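Local coordinates for protein teichoic acid D-alanine hydrolase (PDB 5ZH8) that hydrolyses D-alanyl esters on wall teichoic acid and lipoteichoic acid, and affects methicillin resistance and cell wall structure in Staphylococcus aureus, at residues P119-F123 with F256-A261; V152-W158 with K221-V226; I299-Q303 with Y355-V360. All coordinates share one frame; numbering follows the deposited sequence.

Contact 1 (P119-F123 with F256-A261)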
loop_
_atom_site.group_PDB
_atom_site.type_symbol
_atom_site.label_atom_id
_atom_site.label_comp_id
_atom_site.label_asym_id
_atom_site.label_seq_id
_atom_site.Cartn_x
_atom_site.Cartn_y
_atom_site.Cartn_z
ATOM N N PRO A 119 6.436 -23.930 3.218
ATOM C CA PRO A 119 6.411 -23.675 4.663
ATOM C C PRO A 119 7.753 -23.187 5.218
ATOM O O PRO A 119 7.788 -22.539 6.260
ATOM C CB PRO A 119 6.039 -25.039 5.252
ATOM C CG PRO A 119 5.231 -25.695 4.182
ATOM C CD PRO A 119 5.874 -25.255 2.889
ATOM N N ASN A 120 8.842 -23.488 4.517
ATOM C CA ASN A 120 10.175 -23.008 4.897
ATOM C C ASN A 120 10.418 -21.525 4.611
ATOM O O ASN A 120 11.325 -20.931 5.196
ATOM C CB ASN A 120 11.261 -23.843 4.218
ATOM C CG ASN A 120 11.771 -24.948 5.105
ATOM O OD1 ASN A 120 11.414 -26.115 4.933
ATOM N ND2 ASN A 120 12.592 -24.581 6.090
ATOM N N THR A 121 9.624 -20.936 3.720
ATOM C CA THR A 121 9.762 -19.524 3.386
ATOM C C THR A 121 9.582 -18.629 4.610
ATOM O O THR A 121 8.584 -18.738 5.340
ATOM C CB THR A 121 8.735 -19.093 2.332
ATOM O OG1 THR A 121 8.827 -19.954 1.193
ATOM C CG2 THR A 121 8.981 -17.658 1.902
ATOM N N MET A 122 10.553 -17.743 4.814
ATOM C CA MET A 122 10.549 -16.797 5.924
ATOM C C MET A 122 10.246 -15.405 5.385
ATOM O O MET A 122 10.870 -14.960 4.424
ATOM C CB MET A 122 11.910 -16.805 6.625
ATOM C CG MET A 122 12.267 -18.153 7.222
ATOM S SD MET A 122 14.019 -18.400 7.528
ATOM C CE MET A 122 14.295 -17.363 8.963
ATOM N N PHE A 123 9.292 -14.727 6.012
ATOM C CA PHE A 123 8.830 -13.422 5.551
ATOM C C PHE A 123 9.265 -12.320 6.495
ATOM O O PHE A 123 9.323 -12.519 7.698
ATOM C CB PHE A 123 7.304 -13.411 5.442
ATOM C CG PHE A 123 6.770 -14.387 4.442
ATOM C CD1 PHE A 123 6.641 -15.726 4.770
ATOM C CD2 PHE A 123 6.411 -13.972 3.174
ATOM C CE1 PHE A 123 6.157 -16.632 3.851
ATOM C CE2 PHE A 123 5.928 -14.878 2.251
ATOM C CZ PHE A 123 5.799 -16.209 2.588
ATOM N N PHE A 256 19.974 -18.911 6.504
ATOM C CA PHE A 256 18.564 -18.703 6.181
ATOM C C PHE A 256 18.334 -17.952 4.873
ATOM O O PHE A 256 17.193 -17.818 4.463
ATOM C CB PHE A 256 17.868 -17.936 7.318
ATOM C CG PHE A 256 18.050 -18.558 8.672
ATOM C CD1 PHE A 256 17.155 -19.507 9.147
ATOM C CD2 PHE A 256 19.126 -18.196 9.476
ATOM C CE1 PHE A 256 17.331 -20.083 10.395
ATOM C CE2 PHE A 256 19.310 -18.771 10.724
ATOM C CZ PHE A 256 18.411 -19.719 11.182
ATOM N N LYS A 257 19.392 -17.469 4.220
ATOM C CA LYS A 257 19.249 -16.667 2.986
ATOM C C LYS A 257 18.443 -17.366 1.889
ATOM O O LYS A 257 17.680 -16.730 1.163
ATOM C CB LYS A 257 20.622 -16.256 2.438
ATOM C CG LYS A 257 21.265 -15.113 3.203
ATOM C CD LYS A 257 22.516 -14.603 2.502
ATOM C CE LYS A 257 23.256 -13.609 3.382
ATOM N NZ LYS A 257 22.461 -12.388 3.667
ATOM N N LYS A 258 18.619 -18.678 1.794
ATOM C CA LYS A 258 17.868 -19.540 0.875
ATOM C C LYS A 258 16.350 -19.353 0.967
ATOM O O LYS A 258 15.646 -19.485 -0.027
ATOM C CB LYS A 258 18.192 -20.997 1.211
ATOM C CG LYS A 258 18.141 -21.983 0.060
ATOM C CD LYS A 258 18.527 -23.384 0.534
ATOM C CE LYS A 258 19.867 -23.395 1.276
ATOM N NZ LYS A 258 20.449 -24.755 1.460
ATOM N N TYR A 259 15.856 -19.063 2.168
ATOM C CA TYR A 259 14.426 -19.056 2.455
ATOM C C TYR A 259 13.820 -17.656 2.666
ATOM O O TYR A 259 12.612 -17.525 2.885
ATOM C CB TYR A 259 14.157 -19.952 3.675
ATOM C CG TYR A 259 14.498 -21.421 3.441
ATOM C CD1 TYR A 259 13.916 -22.134 2.393
ATOM C CD2 TYR A 259 15.396 -22.097 4.264
ATOM C CE1 TYR A 259 14.219 -23.466 2.167
ATOM C CE2 TYR A 259 15.705 -23.436 4.045
ATOM C CZ TYR A 259 15.109 -24.113 2.994
ATOM O OH TYR A 259 15.392 -25.441 2.755
ATOM N N LEU A 260 14.642 -16.614 2.574
ATOM C CA LEU A 260 14.165 -15.252 2.821
ATOM C C LEU A 260 13.355 -14.744 1.631
ATOM O O LEU A 260 13.882 -14.610 0.531
ATOM C CB LEU A 260 15.338 -14.310 3.137
ATOM C CG LEU A 260 15.758 -14.097 4.611
ATOM C CD1 LEU A 260 15.668 -15.332 5.504
ATOM C CD2 LEU A 260 17.154 -13.497 4.660
ATOM N N ALA A 261 12.083 -14.451 1.869
ATOM C CA ALA A 261 11.167 -14.029 0.818
ATOM C C ALA A 261 11.468 -12.631 0.304
ATOM O O ALA A 261 11.952 -11.774 1.032
ATOM C CB ALA A 261 9.727 -14.093 1.321
#

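Contact 2 (V152-W158 with K221-V226)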
loop_
_atom_site.group_PDB
_atom_site.type_symbol
_atom_site.label_atom_id
_atom_site.label_comp_id
_atom_site.label_asym_id
_atom_site.label_seq_id
_atom_site.Cartn_x
_atom_site.Cartn_y
_atom_site.Cartn_z
ATOM N N VAL A 152 13.478 7.037 29.910
ATOM C CA VAL A 152 14.542 6.512 29.049
ATOM C C VAL A 152 15.915 7.003 29.499
ATOM O O VAL A 152 16.885 6.246 29.475
ATOM C CB VAL A 152 14.393 6.857 27.529
ATOM C CG1 VAL A 152 14.274 5.587 26.703
ATOM C CG2 VAL A 152 13.258 7.822 27.193
ATOM N N SER A 153 15.981 8.271 29.894
ATOM C CA SER A 153 17.243 8.895 30.303
ATOM C C SER A 153 17.934 8.128 31.435
ATOM O O SER A 153 19.156 8.131 31.528
ATOM C CB SER A 153 17.014 10.359 30.702
ATOM O OG SER A 153 15.962 10.483 31.643
ATOM N N LYS A 154 17.149 7.468 32.282
ATOM C CA LYS A 154 17.692 6.641 33.361
ATOM C C LYS A 154 18.562 5.506 32.820
ATOM O O LYS A 154 19.681 5.294 33.298
ATOM C CB LYS A 154 16.561 6.063 34.216
ATOM C CG LYS A 154 17.024 5.408 35.500
ATOM C CD LYS A 154 15.875 4.701 36.182
ATOM C CE LYS A 154 16.273 4.235 37.576
ATOM N NZ LYS A 154 15.376 3.157 38.069
ATOM N N TYR A 155 18.050 4.793 31.818
ATOM C CA TYR A 155 18.742 3.629 31.264
ATOM C C TYR A 155 19.617 3.973 30.061
ATOM O O TYR A 155 20.560 3.245 29.747
ATOM C CB TYR A 155 17.735 2.537 30.892
ATOM C CG TYR A 155 16.729 2.260 31.988
ATOM C CD1 TYR A 155 17.049 1.457 33.079
ATOM C CD2 TYR A 155 15.461 2.821 31.936
ATOM C CE1 TYR A 155 16.130 1.224 34.086
ATOM C CE2 TYR A 155 14.529 2.586 32.939
ATOM C CZ TYR A 155 14.868 1.787 34.013
ATOM O OH TYR A 155 13.953 1.554 35.016
ATOM N N LEU A 156 19.308 5.087 29.405
ATOM C CA LEU A 156 20.014 5.509 28.202
ATOM C C LEU A 156 20.374 6.991 28.339
ATOM O O LEU A 156 19.770 7.841 27.687
ATOM C CB LEU A 156 19.122 5.247 26.982
ATOM C CG LEU A 156 19.783 5.106 25.614
ATOM C CD1 LEU A 156 20.897 4.054 25.613
ATOM C CD2 LEU A 156 18.711 4.766 24.585
ATOM N N PRO A 157 21.365 7.302 29.204
ATOM C CA PRO A 157 21.747 8.664 29.631
ATOM C C PRO A 157 21.826 9.712 28.526
ATOM O O PRO A 157 21.405 10.849 28.732
ATOM C CB PRO A 157 23.130 8.460 30.248
ATOM C CG PRO A 157 23.113 7.061 30.748
ATOM C CD PRO A 157 22.216 6.277 29.843
ATOM N N TRP A 158 22.368 9.331 27.372
ATOM C CA TRP A 158 22.556 10.270 26.261
ATOM C C TRP A 158 21.258 10.619 25.530
ATOM O O TRP A 158 21.180 11.674 24.903
ATOM C CB TRP A 158 23.619 9.774 25.266
ATOM C CG TRP A 158 23.477 8.352 24.817
ATOM C CD1 TRP A 158 24.072 7.255 25.372
ATOM C CD2 TRP A 158 22.713 7.877 23.710
ATOM N NE1 TRP A 158 23.719 6.124 24.683
ATOM C CE2 TRP A 158 22.885 6.475 23.655
ATOM C CE3 TRP A 158 21.893 8.497 22.758
ATOM C CZ2 TRP A 158 22.266 5.681 22.688
ATOM C CZ3 TRP A 158 21.287 7.709 21.789
ATOM C CH2 TRP A 158 21.476 6.314 21.763
ATOM N N LYS A 221 17.369 -0.227 21.925
ATOM C CA LYS A 221 18.647 0.276 22.417
ATOM C C LYS A 221 18.699 0.259 23.949
ATOM O O LYS A 221 19.751 -0.023 24.539
ATOM C CB LYS A 221 18.910 1.690 21.893
ATOM C CG LYS A 221 20.306 2.218 22.186
ATOM C CD LYS A 221 21.369 1.445 21.412
ATOM C CE LYS A 221 22.602 1.176 22.265
ATOM N NZ LYS A 221 23.442 0.085 21.699
ATOM N N VAL A 222 17.566 0.564 24.585
ATOM C CA VAL A 222 17.428 0.453 26.041
ATOM C C VAL A 222 17.770 -0.975 26.479
ATOM O O VAL A 222 18.531 -1.181 27.434
ATOM C CB VAL A 222 15.996 0.836 26.511
ATOM C CG1 VAL A 222 15.751 0.411 27.958
ATOM C CG2 VAL A 222 15.754 2.333 26.352
ATOM N N ILE A 223 17.209 -1.952 25.766
ATOM C CA ILE A 223 17.489 -3.361 26.029
ATOM C C ILE A 223 18.988 -3.622 25.935
ATOM O O ILE A 223 19.570 -4.241 26.820
ATOM C CB ILE A 223 16.724 -4.294 25.059
ATOM C CG1 ILE A 223 15.219 -4.245 25.349
ATOM C CG2 ILE A 223 17.220 -5.734 25.159
ATOM C CD1 ILE A 223 14.357 -4.788 24.233
ATOM N N GLU A 224 19.608 -3.142 24.864
ATOM C CA GLU A 224 21.038 -3.352 24.670
ATOM C C GLU A 224 21.866 -2.715 25.783
ATOM O O GLU A 224 22.809 -3.326 26.280
ATOM C CB GLU A 224 21.490 -2.817 23.309
ATOM C CG GLU A 224 21.074 -3.690 22.139
ATOM C CD GLU A 224 21.702 -3.254 20.834
ATOM O OE1 GLU A 224 22.151 -2.087 20.736
ATOM O OE2 GLU A 224 21.745 -4.085 19.903
ATOM N N GLU A 225 21.492 -1.496 26.170
ATOM C CA GLU A 225 22.247 -0.717 27.153
ATOM C C GLU A 225 22.173 -1.327 28.554
ATOM O O GLU A 225 23.182 -1.388 29.239
ATOM C CB GLU A 225 21.733 0.730 27.189
ATOM C CG GLU A 225 22.630 1.708 27.930
ATOM C CD GLU A 225 23.920 2.012 27.194
ATOM O OE1 GLU A 225 23.918 2.001 25.935
ATOM O OE2 GLU A 225 24.935 2.273 27.883
ATOM N N VAL A 226 20.984 -1.765 28.972
ATOM C CA VAL A 226 20.799 -2.323 30.319
ATOM C C VAL A 226 21.408 -3.706 30.451
ATOM O O VAL A 226 21.892 -4.064 31.523
ATOM C CB VAL A 226 19.315 -2.401 30.756
ATOM C CG1 VAL A 226 18.680 -1.023 30.788
ATOM C CG2 VAL A 226 18.524 -3.357 29.880
#

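Contact 3 (I299-Q303 with Y355-V360)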
loop_
_atom_site.group_PDB
_atom_site.type_symbol
_atom_site.label_atom_id
_atom_site.label_comp_id
_atom_site.label_asym_id
_atom_site.label_seq_id
_atom_site.Cartn_x
_atom_site.Cartn_y
_atom_site.Cartn_z
ATOM N N ILE A 299 3.533 -17.834 19.767
ATOM C CA ILE A 299 2.329 -17.383 20.457
ATOM C C ILE A 299 1.695 -18.489 21.297
ATOM O O ILE A 299 1.290 -18.244 22.427
ATOM C CB ILE A 299 1.307 -16.816 19.451
ATOM C CG1 ILE A 299 1.822 -15.485 18.910
ATOM C CG2 ILE A 299 -0.064 -16.624 20.089
ATOM C CD1 ILE A 299 1.225 -15.125 17.572
ATOM N N THR A 300 1.612 -19.698 20.750
ATOM C CA THR A 300 1.009 -20.811 21.479
ATOM C C THR A 300 1.811 -21.162 22.730
ATOM O O THR A 300 1.238 -21.505 23.763
ATOM C CB THR A 300 0.895 -22.076 20.616
ATOM O OG1 THR A 300 2.179 -22.404 20.073
ATOM C CG2 THR A 300 -0.112 -21.874 19.506
ATOM N N GLN A 301 3.135 -21.084 22.630
ATOM C CA GLN A 301 4.002 -21.361 23.773
ATOM C C GLN A 301 3.916 -20.288 24.854
ATOM O O GLN A 301 3.956 -20.605 26.042
ATOM C CB GLN A 301 5.440 -21.538 23.319
ATOM C CG GLN A 301 5.701 -22.894 22.698
ATOM C CD GLN A 301 7.163 -23.090 22.378
ATOM O OE1 GLN A 301 7.862 -23.831 23.063
ATOM N NE2 GLN A 301 7.640 -22.405 21.346
ATOM N N ILE A 302 3.794 -19.028 24.447
ATOM C CA ILE A 302 3.559 -17.939 25.399
ATOM C C ILE A 302 2.196 -18.137 26.069
ATOM O O ILE A 302 2.073 -18.000 27.287
ATOM C CB ILE A 302 3.654 -16.547 24.731
ATOM C CG1 ILE A 302 5.103 -16.268 24.311
ATOM C CG2 ILE A 302 3.176 -15.457 25.680
ATOM C CD1 ILE A 302 5.254 -15.187 23.263
ATOM N N GLN A 303 1.190 -18.486 25.272
ATOM C CA GLN A 303 -0.139 -18.795 25.787
ATOM C C GLN A 303 -0.092 -19.921 26.813
ATOM O O GLN A 303 -0.889 -19.938 27.751
ATOM C CB GLN A 303 -1.097 -19.167 24.648
ATOM C CG GLN A 303 -1.701 -17.971 23.925
ATOM C CD GLN A 303 -2.647 -18.383 22.817
ATOM O OE1 GLN A 303 -2.293 -19.182 21.949
ATOM N NE2 GLN A 303 -3.854 -17.838 22.836
ATOM N N TYR A 355 -5.418 -14.193 16.522
ATOM C CA TYR A 355 -5.527 -15.370 17.369
ATOM C C TYR A 355 -6.394 -15.203 18.592
ATOM O O TYR A 355 -6.730 -14.087 18.995
ATOM C CB TYR A 355 -4.140 -15.884 17.775
ATOM C CG TYR A 355 -3.409 -15.089 18.830
ATOM C CD1 TYR A 355 -3.600 -15.351 20.181
ATOM C CD2 TYR A 355 -2.489 -14.111 18.478
ATOM C CE1 TYR A 355 -2.915 -14.642 21.145
ATOM C CE2 TYR A 355 -1.796 -13.398 19.445
ATOM C CZ TYR A 355 -2.014 -13.670 20.773
ATOM O OH TYR A 355 -1.340 -12.967 21.741
ATOM N N ASN A 356 -6.770 -16.353 19.147
ATOM C CA ASN A 356 -7.457 -16.445 20.427
ATOM C C ASN A 356 -6.979 -17.723 21.142
ATOM O O ASN A 356 -5.884 -18.211 20.848
ATOM C CB ASN A 356 -8.987 -16.368 20.245
ATOM C CG ASN A 356 -9.558 -17.505 19.425
ATOM O OD1 ASN A 356 -8.967 -18.572 19.311
ATOM N ND2 ASN A 356 -10.735 -17.284 18.870
ATOM N N ASP A 357 -7.765 -18.266 22.068
ATOM C CA ASP A 357 -7.327 -19.447 22.816
ATOM C C ASP A 357 -7.473 -20.760 22.039
ATOM O O ASP A 357 -6.943 -21.782 22.469
ATOM C CB ASP A 357 -8.050 -19.535 24.160
ATOM C CG ASP A 357 -7.569 -18.489 25.163
ATOM O OD1 ASP A 357 -6.683 -17.669 24.832
ATOM O OD2 ASP A 357 -8.093 -18.479 26.295
ATOM N N LYS A 358 -8.178 -20.742 20.907
ATOM C CA LYS A 358 -8.328 -21.937 20.073
ATOM C C LYS A 358 -7.459 -21.873 18.813
ATOM O O LYS A 358 -6.715 -22.808 18.521
ATOM C CB LYS A 358 -9.789 -22.147 19.676
ATOM C CG LYS A 358 -10.067 -23.535 19.117
ATOM C CD LYS A 358 -11.512 -23.699 18.691
ATOM C CE LYS A 358 -11.775 -25.060 18.065
ATOM N NZ LYS A 358 -13.121 -25.124 17.421
ATOM N N TYR A 359 -7.564 -20.779 18.069
ATOM C CA TYR A 359 -6.854 -20.642 16.806
ATOM C C TYR A 359 -5.747 -19.598 16.862
ATOM O O TYR A 359 -5.919 -18.532 17.451
ATOM C CB TYR A 359 -7.829 -20.259 15.689
ATOM C CG TYR A 359 -8.814 -21.341 15.340
ATOM C CD1 TYR A 359 -8.417 -22.461 14.627
ATOM C CD2 TYR A 359 -10.145 -21.248 15.731
ATOM C CE1 TYR A 359 -9.317 -23.457 14.305
ATOM C CE2 TYR A 359 -11.055 -22.239 15.412
ATOM C CZ TYR A 359 -10.638 -23.338 14.694
ATOM O OH TYR A 359 -11.537 -24.324 14.373
ATOM N N VAL A 360 -4.615 -19.910 16.241
ATOM C CA VAL A 360 -3.634 -18.892 15.882
ATOM C C VAL A 360 -3.498 -18.932 14.373
ATOM O O VAL A 360 -3.068 -19.935 13.814
ATOM C CB VAL A 360 -2.252 -19.122 16.538
ATOM C CG1 VAL A 360 -1.305 -17.978 16.190
ATOM C CG2 VAL A 360 -2.391 -19.267 18.046
HETATM O O HOH W 1 -4.406 -16.848 25.948
#

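Contact 1 (P119-F123 with F256-A261)
Two backbone hydrogen bonds tie Met-122 to the chain passing alongside it: its N donates to Tyr-259 O at 2.8 Å, and its O accepts from Ala-261 N at 2.9 Å. Met-122 and Leu-260 thus form a single parallel bridge, Met-122 bonding to the residues before and after Leu-260. Close by, Thr-121 CA makes a CH contact of 3.5 Å to Tyr-259 O, the same carbonyl that receives the N-H of Met-122.

This is the beta-lactamase fold of the penicillin-binding enzymes: Phe-123 begins strand 123-124, an edge strand of a small antiparallel sheet, and the 256-261 loop runs beside its approach.

Three rings take part. The CB of Asn-120 sits over one face of the Tyr-259 ring, 3.8 Å from the centroid, and the Asn-120 amide lies only 24° from parallel to that ring. On the opposite face of the tyrosine is CB of its own neighbour Lys-258. The Asn-120 amide is held by the backbone beyond the contact, OD1 at Leu-65 N and ND2 at Ser-63 O. Met-122 makes a Met-aromatic contact: a bend at chi3 (74°) turns CE to within 3.6 Å of Phe-256 CD1, with SD set obliquely to that ring. Ala-261 CB makes an off-centre CH-pi contact with the Phe-123 ring, nearest at Phe-123 CD2, 3.8 Å away.

Among the aliphatic contacts, Met-122 SD lies 4.0 Å from Leu-260 CD1, and Ala-261 CB meets Thr-121 CG2 at 3.7 Å. Phe-123 also touches Phe-351 of strand 349-355.

Contact 2 (V152-W158 with K221-V226)
In the helical region of the beta-lactamase fold, the short helix 152-155 and the turn after it lie against helix 213-227, where Val-152, Tyr-155 and Leu-156 meet Val-222, Glu-225 and Val-226. The centre is apolar. Val-152 CG1 meets Val-222 CG2 at 3.6 Å, the two side chains crossing at about a right angle, and Leu-167 of helix 167-171 touches both valines. One turn further along helix 213-227, Val-226 CG1 touches Tyr-155 CB and ring atom CD1, both at 3.7 Å; the hydroxyl end of the tyrosine points away and bonds to Asn-147 N beyond the contact.

Leu-156 works with both methyls. With CG anti to the backbone N (chi1 -158°), CD2 reaches Lys-221 CG at 3.8 Å and CD1 comes against the bent chain of Glu-225. The Lys-221 ammonium takes no part in this face: its NZ makes a salt bridge within the helix to Glu-224 OE1 at 2.7 Å, and a second one to Asp-190. Trp-158 borders the contact from beyond Leu-156, whose CG lies over one face of the indole, while Trp-158 CZ2 comes to 4.0 Å from Lys-221 CG.

Contact 3 (I299-Q303 with Y355-V360)
The last turn of helix 292-303 packs against a beta hairpin, at the turn joining the central strands 349-355 and 359-365 of the eight-stranded sheet. Ile-299 and Gln-303 do most of the work. The CG2 methyl of Ile-299 stands over the centre of the Tyr-355 ring, 3.5 Å from the centroid and almost on its normal, a clear CH-pi contact. The ring's hydroxyl is bonded to Asn-340 on the next strand. Ile-299 CD1 turns to Val-360 CG1 at 4.1 Å, and Thr-300 CG2 meets Val-360 CG2 at 3.8 Å.

Gln-303 supplies the polar link. Its chain, extended beyond CG (chi2 -180°), carries the amide out to the turn, where NE2 donates to Asn-356 O at 2.9 Å. The acceptor lies in the plane of the Gln-303 amide, yet the donor stands well above the plane of the carbonyl. A water accepts a weak bond from Gln-303 NE2 and donates to Asp-357 OD1 at 2.7 Å, an atom also bonded to Tyr-389 OH. The turn is closed by Asn-356, whose OD1 takes both Lys-358 N (2.8 Å) and Tyr-359 N (2.9 Å), the signature of an Asx turn extended into an Asx motif at the tip of a beta hairpin.

Overall arrangement
The three contacts do not touch. Contact 1 lies about 33 Å from contact 2 and 23 Å from contact 3, centre to centre; contacts 2 and 3 are 32 Å apart. Along the chain, contact 2 is nested inside the loop closed by contact 1, and contact 3 follows both. Helix 129-142, which starts shortly after strand 123-124, touches Val-226 of contact 2, leading from contact 1 into the helical region. Strand 288-290 pairs with strand 123-124 and is followed by helix 292-303 of contact 3. Contact 2 lies within the helical region, contact 3 sets a helix on the main sheet, and contact 1 joins two loops beside the small sheet, all in one beta-lactamase-type fold, here serving an esterase.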